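Local atomic coordinates of metallopeptidase containing co-catalytic metalloactive site (Shewanella denitrificans OS217, PDB entry 3B2Y), a protein that probably hydrolyses peptide or ester bonds as a zinc-dependent enzyme of the M14 metallocarboxypeptidase family. Residues N23-F28 against T112-G117; A27-L32 against L106-P111; A60-D65 against N102-P107; S68-S73 against Q156-A161. One frame throughout, in Å; residues are numbered along the deposited sequence. Where two conformers were deposited one is given.

In the fold
Contacts 1 and 2 both use helix 25-39, pressing successive turns of it against the 106-117 region, and they meet through I25 and F114 against L108. Both are buried and mainly apolar, although contact 1 adds a hydrogen bond from an asparagine side-chain amide. Contacts 3 and 4 belong to the central sheet, using its neighbouring strands 102-106 and 68-73; S104 N and L69 O lie at hydrogen-bonding distance between them. Contact 4 is a buried helix-on-sheet interface in which carbonyls meet the strand closely. Contact 3 sits at the partly exposed sheet margin and relies on polar bonds. Strand 102-106 runs on into the loop of contact 2, joining the two pairs.

Contact 1 of 4, residues N23-F28 against T112-G117; sequences NDIDAF and TGFKAG
N23 and K115 bring their backbones together, with CA atoms 4.9 Å apart, where the start of helix 25-39 meets the end of helix 111-115. The N23 amide reaches over the terminal turn of the second helix, and its ND2 donates to K115 O at 3.0 Å. The bond is bent, with an N-H...O angle of 139°, and K115 O is tilted out of the amide plane. With chi1 at 70°, CG of N23 lies between the backbone N and the carbonyl carbon, and CB comes to 3.3 Å from F114 O. At the other end of the amide, OD1 is bonded to Q21 NE2, so asparagine serves here as a two-sided polar link.

F114 carries the apolar half. The edge of its ring receives I25 CA near the ring plane, 3.9 Å from CE2, while I25 CG1 lies 3.9 Å from CD2. Farther along, the F114 edge turns to the face of F28 in a tilted edge-to-face pair, centroids 5.4 Å apart and planes at 52°; W84 packs against both rings. D24 is the N-cap of helix 25-39, its OD1 accepting from A27 N. Across the contact, helix 111-115 closes in a Schellman motif with G117 at positive phi, a conformation that suits glycine, pairing a capped helix start with a capped helix end.

Contact 2 of 4, residues A27-L32 against L106-P111; sequences AFYAQL and LPLVNP
The ring of F28 meets P107 at its edge, near the ring plane, where CZ lies 4.1 Å from P107 CB. Beside this point L108 CD2 approaches the same ring obliquely, 3.8 Å from F28 CE2, and the two side chains lie alongside but run opposite ways. The loop thus supplies aliphatic neighbours to a ring that also has aromatic ones. The ring of Y29 is met obliquely by L108 too: L108 CD2 stands 4.1 Å from Y29 CZ.

One leucine branch therefore wedges between two consecutive aromatic residues of helix 25-39. Y29 gets there because its CG lies anti to the carbonyl carbon (chi1 -83°) and its long ring brings the hydroxyl forward, with OH 3.7 Å from P111 CB. One turn after F28, L32 extends the apolar row: its CD2 packs on P107 CG at 4.1 Å, and the two side chains meet nearly perpendicular. The compact proline ring thus serves both F28 and L32, CB for one and CG for the other.

No hydrogen bond joins the helix to this loop. The Y29 hydroxyl, the polar group at the interface, finds its partner in A53 O of strand 52-58, while N110 turns away to cap helix 111-115 through G113 N. Cohesion between the two segments consequently rests on shape and the hydrophobic effect, with the tyrosine joining an apolar ring to a polar tip satisfied elsewhere.

Contact 3 of 4, residues A60-D65 against N102-P107; sequences ASQRSD and NLSLLP
At the margin of the six-stranded mixed sheet, N102 opens the outermost strand 102-106 and grips R63 in the loop that leads into the neighbouring strand 68-73. The asparagine side chain takes both backbone groups of one residue. R63 N donates to N102 OD1 at 3.0 Å along a nearly straight line, 171° at the hydrogen, and N102 ND2 returns a bond to R63 O at 2.8 Å. In this second bond R63 O lies in the amide plane of N102; at OD1, by contrast, the R63 N-H arrives tilted from the carbonyl plane. With CG anti to its own carbonyl carbon (chi1 -60°), N102 turns its amide toward the loop, where it offers acceptor and donor to the N-H and C=O of one residue, much as the main chain of a single residue does in a hydrogen-bonded antiparallel pair. Asparagine suits the place because its short side chain presents both functions side by side.

Q62 folds back over N102: its chain bends at chi2, and OE1 comes 3.4 Å from N102 CB, with the two amide planes turned 47° apart. S104, two residues further along the strand, has its hydroxyl bonded to Q58 NE2. The first carbons of R63 lie beside N102 OD1, CB at 4.0 Å, while the guanidinium leads away.

The bonds here are therefore directional, side chain to main chain. Two of them fix the rotation of the N102 amide, and a weak one from ND2 to S68 OG adds to this, so an exposed loop is held to the edge strand through its main chain.

Contact 4 of 4, residues S68-S73 against Q156-A161; sequences SLLISS and QLLCAA
S68 and L70 turn the same face of strand 68-73 toward A160 and A161 in helix 155-161. The strand and helix segments run at 112° to each other, their axes 7.7 Å apart at closest approach. L70 has CG anti to its backbone N (chi1 177°), which sends its branched end along the helix, and CD2 meets CD2 of L158 at 4.3 Å. L158 leaves its backbone pointing past the strand, and its extended chain, chi2 168°, carries CD2 back to L70. Beside this leucine pair, L70 CB faces A161 CB at 4.5 Å; a methyl side chain suits a position where the helix comes so close to the sheet. S68 sets its CB 3.4 Å from A160 O, with OG turned beside its own backbone N.

L69, between them, points to the other side of the sheet, where F267 and C271 of helix 253-271 receive it. This alternation places helices on both faces, the layered alpha/beta architecture of M14 enzymes.

The tightest meeting involves the backbone: A161 O sits 3.0 Å from L69 C. L69 N and L70 N are also near this oxygen, but at poor angles, and no hydrogen bond crosses the contact. S68 N is instead bonded to D164 OD2. The chemistry is thus leucine and alanine packing beside a carbonyl pressed close to the strand backbone; any pull of A161 O toward the L69 carbonyl carbon is probably offset by the nearby oxygens of S68 and L69, while the polar bonding is supplied by neighbouring residues.

Contact 1 of 4, residues N23-F28 against T112-G117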
loop_
_atom_site.group_PDB
_atom_site.type_symbol
_atom_site.label_atom_id
_atom_site.label_comp_id
_atom_site.label_asym_id
_atom_site.label_seq_id
_atom_site.Cartn_x
_atom_site.Cartn_y
_atom_site.Cartn_z
ATOM N N ASN A 23 15.286 -3.626 5.145
ATOM C CA ASN A 23 15.677 -2.336 4.580
ATOM C C ASN A 23 16.701 -2.475 3.468
ATOM O O ASN A 23 17.350 -1.483 3.108
ATOM C CB ASN A 23 16.143 -1.349 5.661
ATOM C CG ASN A 23 17.449 -1.746 6.265
ATOM O OD1 ASN A 23 17.773 -2.940 6.268
ATOM N ND2 ASN A 23 18.221 -0.787 6.781
ATOM N N ASP A 24 16.810 -3.688 2.911
ATOM C CA ASP A 24 17.806 -3.962 1.865
ATOM C C ASP A 24 17.163 -3.503 0.546
ATOM O O ASP A 24 16.553 -4.269 -0.223
ATOM C CB ASP A 24 18.223 -5.419 1.851
ATOM C CG ASP A 24 19.327 -5.694 0.903
ATOM O OD1 ASP A 24 19.633 -4.810 0.071
ATOM O OD2 ASP A 24 19.929 -6.793 1.026
ATOM N N ILE A 25 17.307 -2.209 0.311
ATOM C CA ILE A 25 16.582 -1.566 -0.808
ATOM C C ILE A 25 17.144 -1.999 -2.177
ATOM O O ILE A 25 16.413 -2.141 -3.151
ATOM C CB ILE A 25 16.599 -0.019 -0.627
ATOM C CG1 ILE A 25 15.657 0.661 -1.608
ATOM C CG2 ILE A 25 17.972 0.550 -0.758
ATOM C CD1 ILE A 25 15.299 2.134 -1.224
ATOM N N ASP A 26 18.444 -2.311 -2.245
ATOM C CA ASP A 26 19.013 -2.771 -3.501
ATOM C C ASP A 26 18.470 -4.147 -3.887
ATOM O O ASP A 26 18.131 -4.373 -5.025
ATOM C CB ASP A 26 20.550 -2.822 -3.426
ATOM C CG ASP A 26 21.188 -1.402 -3.369
ATOM O OD1 ASP A 26 20.616 -0.429 -3.933
ATOM O OD2 ASP A 26 22.280 -1.270 -2.787
ATOM N N ALA A 27 18.367 -5.040 -2.908
ATOM C CA ALA A 27 17.775 -6.362 -3.105
ATOM C C ALA A 27 16.338 -6.191 -3.535
ATOM O O ALA A 27 15.894 -6.881 -4.442
ATOM C CB ALA A 27 17.825 -7.185 -1.824
ATOM N N PHE A 28 15.623 -5.296 -2.860
ATOM C CA PHE A 28 14.215 -5.034 -3.226
ATOM C C PHE A 28 14.087 -4.662 -4.694
ATOM O O PHE A 28 13.326 -5.300 -5.450
ATOM C CB PHE A 28 13.622 -3.940 -2.339
ATOM C CG PHE A 28 12.178 -3.649 -2.635
ATOM C CD1 PHE A 28 11.191 -4.528 -2.281
ATOM C CD2 PHE A 28 11.843 -2.512 -3.340
ATOM C CE1 PHE A 28 9.892 -4.248 -2.574
ATOM C CE2 PHE A 28 10.562 -2.215 -3.649
ATOM C CZ PHE A 28 9.579 -3.074 -3.302
ATOM N N THR A 112 13.859 6.652 0.622
ATOM C CA THR A 112 14.854 7.087 1.636
ATOM C C THR A 112 14.487 6.616 3.089
ATOM O O THR A 112 15.350 6.143 3.806
ATOM C CB THR A 112 15.149 8.566 1.563
ATOM O OG1 THR A 112 14.024 9.336 2.001
ATOM C CG2 THR A 112 15.582 8.948 0.137
ATOM N N GLY A 113 13.201 6.658 3.426
ATOM C CA GLY A 113 12.668 6.152 4.683
ATOM C C GLY A 113 12.790 4.632 4.765
ATOM O O GLY A 113 13.155 4.091 5.821
ATOM N N PHE A 114 12.490 3.945 3.667
ATOM C CA PHE A 114 12.575 2.494 3.567
ATOM C C PHE A 114 14.031 2.040 3.853
ATOM O O PHE A 114 14.235 1.115 4.611
ATOM C CB PHE A 114 12.095 2.053 2.203
ATOM C CG PHE A 114 12.109 0.575 1.969
ATOM C CD1 PHE A 114 11.019 -0.214 2.322
ATOM C CD2 PHE A 114 13.167 -0.016 1.307
ATOM C CE1 PHE A 114 10.999 -1.577 2.030
ATOM C CE2 PHE A 114 13.156 -1.372 1.018
ATOM C CZ PHE A 114 12.057 -2.151 1.386
ATOM N N LYS A 115 14.998 2.689 3.208
ATOM C CA LYS A 115 16.432 2.368 3.387
ATOM C C LYS A 115 16.843 2.511 4.844
ATOM O O LYS A 115 17.694 1.754 5.357
ATOM C CB LYS A 115 17.291 3.280 2.462
ATOM C CG LYS A 115 18.776 3.087 2.582
ATOM C CD LYS A 115 19.517 3.974 1.568
ATOM C CE LYS A 115 20.982 4.083 1.920
ATOM N NZ LYS A 115 21.146 5.032 3.048
ATOM N N ALA A 116 16.295 3.494 5.543
ATOM C CA ALA A 116 16.714 3.750 6.909
ATOM C C ALA A 116 15.773 3.161 7.955
ATOM O O ALA A 116 15.953 3.378 9.158
ATOM C CB ALA A 116 16.873 5.233 7.101
ATOM N N GLY A 117 14.777 2.421 7.490
ATOM C CA GLY A 117 13.754 1.823 8.337
ATOM C C GLY A 117 12.929 2.760 9.227
ATOM O O GLY A 117 12.485 2.360 10.311
#

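Contact 2 of 4, residues A27-L32 against L106-P111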
loop_
_atom_site.group_PDB
_atom_site.type_symbol
_atom_site.label_atom_id
_atom_site.label_comp_id
_atom_site.label_asym_id
_atom_site.label_seq_id
_atom_site.Cartn_x
_atom_site.Cartn_y
_atom_site.Cartn_z
ATOM N N ALA A 27 18.367 -5.040 -2.908
ATOM C CA ALA A 27 17.775 -6.362 -3.105
ATOM C C ALA A 27 16.338 -6.191 -3.535
ATOM O O ALA A 27 15.894 -6.881 -4.442
ATOM C CB ALA A 27 17.825 -7.185 -1.824
ATOM N N PHE A 28 15.623 -5.296 -2.860
ATOM C CA PHE A 28 14.215 -5.034 -3.226
ATOM C C PHE A 28 14.087 -4.662 -4.694
ATOM O O PHE A 28 13.326 -5.300 -5.450
ATOM C CB PHE A 28 13.622 -3.940 -2.339
ATOM C CG PHE A 28 12.178 -3.649 -2.635
ATOM C CD1 PHE A 28 11.191 -4.528 -2.281
ATOM C CD2 PHE A 28 11.843 -2.512 -3.340
ATOM C CE1 PHE A 28 9.892 -4.248 -2.574
ATOM C CE2 PHE A 28 10.562 -2.215 -3.649
ATOM C CZ PHE A 28 9.579 -3.074 -3.302
ATOM N N TYR A 29 14.856 -3.656 -5.113
ATOM C CA TYR A 29 14.719 -3.187 -6.477
ATOM C C TYR A 29 15.077 -4.306 -7.481
ATOM O O TYR A 29 14.414 -4.452 -8.507
ATOM C CB TYR A 29 15.581 -1.947 -6.693
ATOM C CG TYR A 29 14.939 -0.656 -6.251
ATOM C CD1 TYR A 29 13.916 -0.077 -6.995
ATOM C CD2 TYR A 29 15.402 0.050 -5.158
ATOM C CE1 TYR A 29 13.331 1.153 -6.626
ATOM C CE2 TYR A 29 14.807 1.292 -4.790
ATOM C CZ TYR A 29 13.783 1.816 -5.515
ATOM O OH TYR A 29 13.234 3.005 -5.091
ATOM N N ALA A 30 16.151 -5.037 -7.200
ATOM C CA ALA A 30 16.562 -6.225 -8.004
ATOM C C ALA A 30 15.474 -7.281 -8.136
ATOM O O ALA A 30 15.151 -7.703 -9.253
ATOM C CB ALA A 30 17.914 -6.850 -7.439
ATOM N N GLN A 31 14.844 -7.675 -7.022
ATOM C CA GLN A 31 13.800 -8.690 -7.079
ATOM C C GLN A 31 12.581 -8.160 -7.823
ATOM O O GLN A 31 11.986 -8.872 -8.645
ATOM C CB GLN A 31 13.444 -9.188 -5.656
ATOM C CG GLN A 31 14.553 -10.056 -4.981
ATOM N N LEU A 32 12.191 -6.922 -7.520
ATOM C CA LEU A 32 11.025 -6.279 -8.149
ATOM C C LEU A 32 11.176 -6.257 -9.689
ATOM O O LEU A 32 10.267 -6.533 -10.426
ATOM C CB LEU A 32 10.942 -4.846 -7.652
ATOM C CG LEU A 32 9.904 -3.981 -8.330
ATOM C CD1 LEU A 32 8.515 -4.646 -8.143
ATOM C CD2 LEU A 32 9.926 -2.549 -7.733
ATOM N N LEU A 106 2.317 0.785 -7.228
ATOM C CA LEU A 106 3.185 1.871 -6.727
ATOM C C LEU A 106 3.867 1.293 -5.455
ATOM O O LEU A 106 3.445 1.506 -4.341
ATOM C CB LEU A 106 2.324 3.119 -6.486
ATOM C CG LEU A 106 2.886 4.486 -6.239
ATOM C CD1 LEU A 106 3.609 4.998 -7.504
ATOM C CD2 LEU A 106 1.702 5.413 -5.952
ATOM N N PRO A 107 4.902 0.476 -5.654
ATOM C CA PRO A 107 5.417 -0.396 -4.633
ATOM C C PRO A 107 6.127 0.335 -3.494
ATOM O O PRO A 107 6.188 -0.180 -2.391
ATOM C CB PRO A 107 6.502 -1.228 -5.383
ATOM C CG PRO A 107 6.218 -1.088 -6.773
ATOM C CD PRO A 107 5.564 0.275 -6.942
ATOM N N LEU A 108 6.729 1.482 -3.783
ATOM C CA LEU A 108 7.643 2.103 -2.825
ATOM C C LEU A 108 7.725 3.607 -3.023
ATOM O O LEU A 108 8.538 4.073 -3.808
ATOM C CB LEU A 108 9.027 1.500 -2.947
ATOM C CG LEU A 108 10.123 1.993 -1.973
ATOM C CD1 LEU A 108 9.609 1.955 -0.460
ATOM C CD2 LEU A 108 11.475 1.202 -2.166
ATOM N N VAL A 109 6.894 4.351 -2.305
ATOM C CA VAL A 109 6.783 5.795 -2.455
ATOM C C VAL A 109 7.900 6.585 -1.705
ATOM O O VAL A 109 8.333 7.658 -2.149
ATOM C CB VAL A 109 5.407 6.200 -1.998
ATOM C CG1 VAL A 109 5.272 7.716 -1.821
ATOM C CG2 VAL A 109 4.343 5.611 -2.948
ATOM N N ASN A 110 8.426 5.981 -0.645
ATOM C CA ASN A 110 9.386 6.599 0.248
ATOM C C ASN A 110 10.714 5.770 0.344
ATOM O O ASN A 110 11.002 5.110 1.321
ATOM C CB ASN A 110 8.774 6.697 1.613
ATOM C CG ASN A 110 9.676 7.388 2.636
ATOM O OD1 ASN A 110 10.714 7.984 2.336
ATOM N ND2 ASN A 110 9.234 7.319 3.889
ATOM N N PRO A 111 11.478 5.749 -0.731
ATOM C CA PRO A 111 12.705 4.905 -0.642
ATOM C C PRO A 111 13.724 5.352 0.354
ATOM O O PRO A 111 14.387 4.497 0.955
ATOM C CB PRO A 111 13.278 5.046 -2.055
ATOM C CG PRO A 111 12.710 6.333 -2.572
ATOM C CD PRO A 111 11.306 6.302 -2.058
#

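Contact 3 of 4, residues A60-D65 against N102-P107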
loop_
_atom_site.group_PDB
_atom_site.type_symbol
_atom_site.label_atom_id
_atom_site.label_comp_id
_atom_site.label_asym_id
_atom_site.label_seq_id
_atom_site.Cartn_x
_atom_site.Cartn_y
_atom_site.Cartn_z
ATOM N N ALA A 60 0.734 -2.770 -20.264
ATOM C CA ALA A 60 1.267 -2.083 -21.452
ATOM C C ALA A 60 0.183 -1.217 -22.122
ATOM O O ALA A 60 0.502 -0.222 -22.769
ATOM C CB ALA A 60 1.872 -3.100 -22.449
ATOM N N SER A 61 -1.085 -1.598 -21.937
ATOM C CA SER A 61 -2.236 -0.805 -22.367
ATOM C C SER A 61 -3.402 -0.905 -21.371
ATOM O O SER A 61 -3.749 -2.002 -20.944
ATOM C CB SER A 61 -2.730 -1.319 -23.723
ATOM O OG SER A 61 -1.656 -1.478 -24.643
ATOM N N GLN A 62 -4.019 0.227 -21.036
ATOM C CA GLN A 62 -5.233 0.220 -20.244
ATOM C C GLN A 62 -6.409 -0.077 -21.180
ATOM O O GLN A 62 -6.562 0.561 -22.224
ATOM C CB GLN A 62 -5.467 1.547 -19.526
ATOM C CG GLN A 62 -4.265 2.106 -18.761
ATOM C CD GLN A 62 -3.495 1.070 -17.947
ATOM O OE1 GLN A 62 -3.906 0.685 -16.855
ATOM N NE2 GLN A 62 -2.352 0.642 -18.474
ATOM N N ARG A 63 -7.230 -1.053 -20.806
ATOM C CA ARG A 63 -8.408 -1.401 -21.583
ATOM C C ARG A 63 -9.643 -0.775 -20.928
ATOM O O ARG A 63 -9.858 -0.931 -19.732
ATOM C CB ARG A 63 -8.526 -2.917 -21.668
ATOM C CG ARG A 63 -7.258 -3.627 -22.163
ATOM C CD ARG A 63 -6.975 -3.324 -23.627
ATOM N NE ARG A 63 -8.091 -3.711 -24.506
ATOM C CZ ARG A 63 -8.196 -4.862 -25.180
ATOM N NH1 ARG A 63 -7.247 -5.795 -25.110
ATOM N NH2 ARG A 63 -9.272 -5.082 -25.939
ATOM N N SER A 64 -10.456 -0.064 -21.713
ATOM C CA SER A 64 -11.616 0.683 -21.165
ATOM C C SER A 64 -12.687 -0.207 -20.520
ATOM O O SER A 64 -13.376 0.187 -19.572
ATOM C CB SER A 64 -12.276 1.484 -22.282
ATOM O OG SER A 64 -12.584 0.612 -23.362
ATOM N N ASP A 65 -12.801 -1.418 -21.038
ATOM C CA ASP A 65 -13.758 -2.401 -20.548
ATOM C C ASP A 65 -13.351 -3.135 -19.267
ATOM O O ASP A 65 -14.165 -3.910 -18.749
ATOM C CB ASP A 65 -14.038 -3.436 -21.648
ATOM C CG ASP A 65 -12.751 -4.044 -22.224
ATOM O OD1 ASP A 65 -11.782 -3.286 -22.442
ATOM O OD2 ASP A 65 -12.711 -5.271 -22.471
ATOM N N ASN A 102 -6.987 -3.736 -15.264
ATOM C CA ASN A 102 -5.851 -2.814 -15.449
ATOM C C ASN A 102 -5.262 -2.609 -14.076
ATOM O O ASN A 102 -5.770 -1.824 -13.305
ATOM C CB ASN A 102 -6.325 -1.505 -16.053
ATOM C CG ASN A 102 -6.976 -1.686 -17.388
ATOM O OD1 ASN A 102 -6.417 -2.350 -18.274
ATOM N ND2 ASN A 102 -8.143 -1.046 -17.576
ATOM N N LEU A 103 -4.271 -3.396 -13.712
ATOM C CA LEU A 103 -3.710 -3.296 -12.345
ATOM C C LEU A 103 -2.496 -2.386 -12.410
ATOM O O LEU A 103 -1.625 -2.553 -13.274
ATOM C CB LEU A 103 -3.356 -4.661 -11.755
ATOM C CG LEU A 103 -2.818 -4.727 -10.297
ATOM C CD1 LEU A 103 -3.790 -4.033 -9.323
ATOM C CD2 LEU A 103 -2.646 -6.145 -9.839
ATOM N N SER A 104 -2.522 -1.362 -11.570
ATOM C CA SER A 104 -1.376 -0.457 -11.404
ATOM C C SER A 104 -0.751 -0.669 -10.046
ATOM O O SER A 104 -1.444 -0.974 -9.100
ATOM C CB SER A 104 -1.869 0.947 -11.633
ATOM O OG SER A 104 -2.318 1.112 -13.008
ATOM N N LEU A 105 0.578 -0.561 -9.972
ATOM C CA LEU A 105 1.343 -0.848 -8.737
ATOM C C LEU A 105 2.337 0.288 -8.439
ATOM O O LEU A 105 2.980 0.791 -9.329
ATOM C CB LEU A 105 2.104 -2.149 -8.914
ATOM C CG LEU A 105 1.268 -3.367 -9.272
ATOM C CD1 LEU A 105 2.174 -4.482 -9.761
ATOM C CD2 LEU A 105 0.439 -3.769 -8.070
ATOM N N LEU A 106 2.317 0.785 -7.228
ATOM C CA LEU A 106 3.185 1.871 -6.727
ATOM C C LEU A 106 3.867 1.293 -5.455
ATOM O O LEU A 106 3.445 1.506 -4.341
ATOM C CB LEU A 106 2.324 3.119 -6.486
ATOM C CG LEU A 106 2.886 4.486 -6.239
ATOM C CD1 LEU A 106 3.609 4.998 -7.504
ATOM C CD2 LEU A 106 1.702 5.413 -5.952
ATOM N N PRO A 107 4.902 0.476 -5.654
ATOM C CA PRO A 107 5.417 -0.396 -4.633
ATOM C C PRO A 107 6.127 0.335 -3.494
ATOM O O PRO A 107 6.188 -0.180 -2.391
ATOM C CB PRO A 107 6.502 -1.228 -5.383
ATOM C CG PRO A 107 6.218 -1.088 -6.773
ATOM C CD PRO A 107 5.564 0.275 -6.942
#

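Contact 4 of 4, residues S68-S73 against Q156-A161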
loop_
_atom_site.group_PDB
_atom_site.type_symbol
_atom_site.label_atom_id
_atom_site.label_comp_id
_atom_site.label_asym_id
_atom_site.label_seq_id
_atom_site.Cartn_x
_atom_site.Cartn_y
_atom_site.Cartn_z
ATOM N N SER A 68 -9.996 -0.593 -13.300
ATOM C CA SER A 68 -8.674 -0.040 -13.055
ATOM C C SER A 68 -8.485 0.031 -11.554
ATOM O O SER A 68 -9.233 0.693 -10.859
ATOM C CB SER A 68 -8.521 1.356 -13.659
ATOM O OG SER A 68 -8.609 1.341 -15.089
ATOM N N LEU A 69 -7.454 -0.662 -11.087
ATOM C CA LEU A 69 -7.174 -0.796 -9.673
ATOM C C LEU A 69 -5.712 -0.402 -9.486
ATOM O O LEU A 69 -4.867 -0.647 -10.382
ATOM C CB LEU A 69 -7.344 -2.212 -9.160
ATOM C CG LEU A 69 -8.656 -2.936 -9.373
ATOM C CD1 LEU A 69 -8.506 -4.359 -8.791
ATOM C CD2 LEU A 69 -9.832 -2.201 -8.771
ATOM N N LEU A 70 -5.466 0.234 -8.372
ATOM C CA LEU A 70 -4.171 0.650 -7.914
ATOM C C LEU A 70 -3.874 0.001 -6.573
ATOM O O LEU A 70 -4.675 0.062 -5.664
ATOM C CB LEU A 70 -4.132 2.172 -7.818
ATOM C CG LEU A 70 -2.832 2.801 -7.281
ATOM C CD1 LEU A 70 -1.660 2.468 -8.223
ATOM C CD2 LEU A 70 -3.027 4.336 -7.119
ATOM N N ILE A 71 -2.663 -0.526 -6.395
ATOM C CA ILE A 71 -2.166 -0.943 -5.088
ATOM C C ILE A 71 -0.847 -0.184 -4.858
ATOM O O ILE A 71 -0.007 -0.076 -5.770
ATOM C CB ILE A 71 -1.853 -2.479 -5.013
ATOM C CG1 ILE A 71 -3.084 -3.304 -5.360
ATOM C CG2 ILE A 71 -1.382 -2.905 -3.615
ATOM C CD1 ILE A 71 -2.730 -4.787 -5.637
ATOM N N SER A 72 -0.770 0.445 -3.691
ATOM C CA SER A 72 0.377 1.211 -3.305
ATOM C C SER A 72 0.886 0.782 -1.936
ATOM O O SER A 72 0.171 0.236 -1.101
ATOM C CB SER A 72 0.035 2.702 -3.285
ATOM O OG SER A 72 -0.999 2.960 -2.326
ATOM N N SER A 73 2.150 1.077 -1.690
ATOM C CA SER A 73 2.714 0.827 -0.375
ATOM C C SER A 73 3.961 1.653 -0.226
ATOM O O SER A 73 4.299 2.467 -1.122
ATOM C CB SER A 73 3.034 -0.654 -0.215
ATOM O OG SER A 73 3.337 -1.001 1.127
ATOM N N GLN A 156 -3.510 13.038 -12.351
ATOM C CA GLN A 156 -4.513 12.546 -13.292
ATOM C C GLN A 156 -4.271 11.085 -13.618
ATOM O O GLN A 156 -5.193 10.331 -13.757
ATOM C CB GLN A 156 -4.453 13.362 -14.557
ATOM C CG GLN A 156 -5.726 13.300 -15.386
ATOM C CD GLN A 156 -6.161 14.692 -15.819
ATOM O OE1 GLN A 156 -5.501 15.341 -16.649
ATOM N NE2 GLN A 156 -7.259 15.176 -15.231
ATOM N N LEU A 157 -3.007 10.729 -13.776
ATOM C CA LEU A 157 -2.596 9.354 -14.082
ATOM C C LEU A 157 -2.995 8.462 -12.887
ATOM O O LEU A 157 -3.562 7.381 -13.069
ATOM C CB LEU A 157 -1.118 9.321 -14.354
ATOM C CG LEU A 157 -0.502 7.959 -14.597
ATOM C CD1 LEU A 157 -1.001 7.425 -15.918
ATOM C CD2 LEU A 157 0.982 8.055 -14.500
ATOM N N LEU A 158 -2.785 8.933 -11.659
ATOM C CA LEU A 158 -3.076 8.126 -10.486
ATOM C C LEU A 158 -4.594 7.962 -10.250
ATOM O O LEU A 158 -5.040 6.918 -9.787
ATOM C CB LEU A 158 -2.424 8.721 -9.245
ATOM C CG LEU A 158 -0.904 8.535 -9.363
ATOM C CD1 LEU A 158 -0.224 9.395 -8.276
ATOM C CD2 LEU A 158 -0.463 7.059 -9.307
ATOM N N CYS A 159 -5.348 9.014 -10.512
ATOM C CA CYS A 159 -6.810 8.972 -10.443
ATOM C C CYS A 159 -7.365 7.978 -11.480
ATOM O O CYS A 159 -8.194 7.129 -11.140
ATOM C CB CYS A 159 -7.380 10.374 -10.573
ATOM S SG CYS A 159 -6.978 11.337 -9.057
ATOM N N ALA A 160 -6.892 8.054 -12.713
ATOM C CA ALA A 160 -7.237 7.030 -13.758
ATOM C C ALA A 160 -6.959 5.590 -13.274
ATOM O O ALA A 160 -7.804 4.661 -13.452
ATOM C CB ALA A 160 -6.473 7.300 -15.091
ATOM N N ALA A 161 -5.802 5.425 -12.625
ATOM C CA ALA A 161 -5.330 4.097 -12.168
ATOM C C ALA A 161 -6.157 3.489 -11.051
ATOM O O ALA A 161 -6.156 2.263 -10.881
ATOM C CB ALA A 161 -3.783 4.164 -11.819
#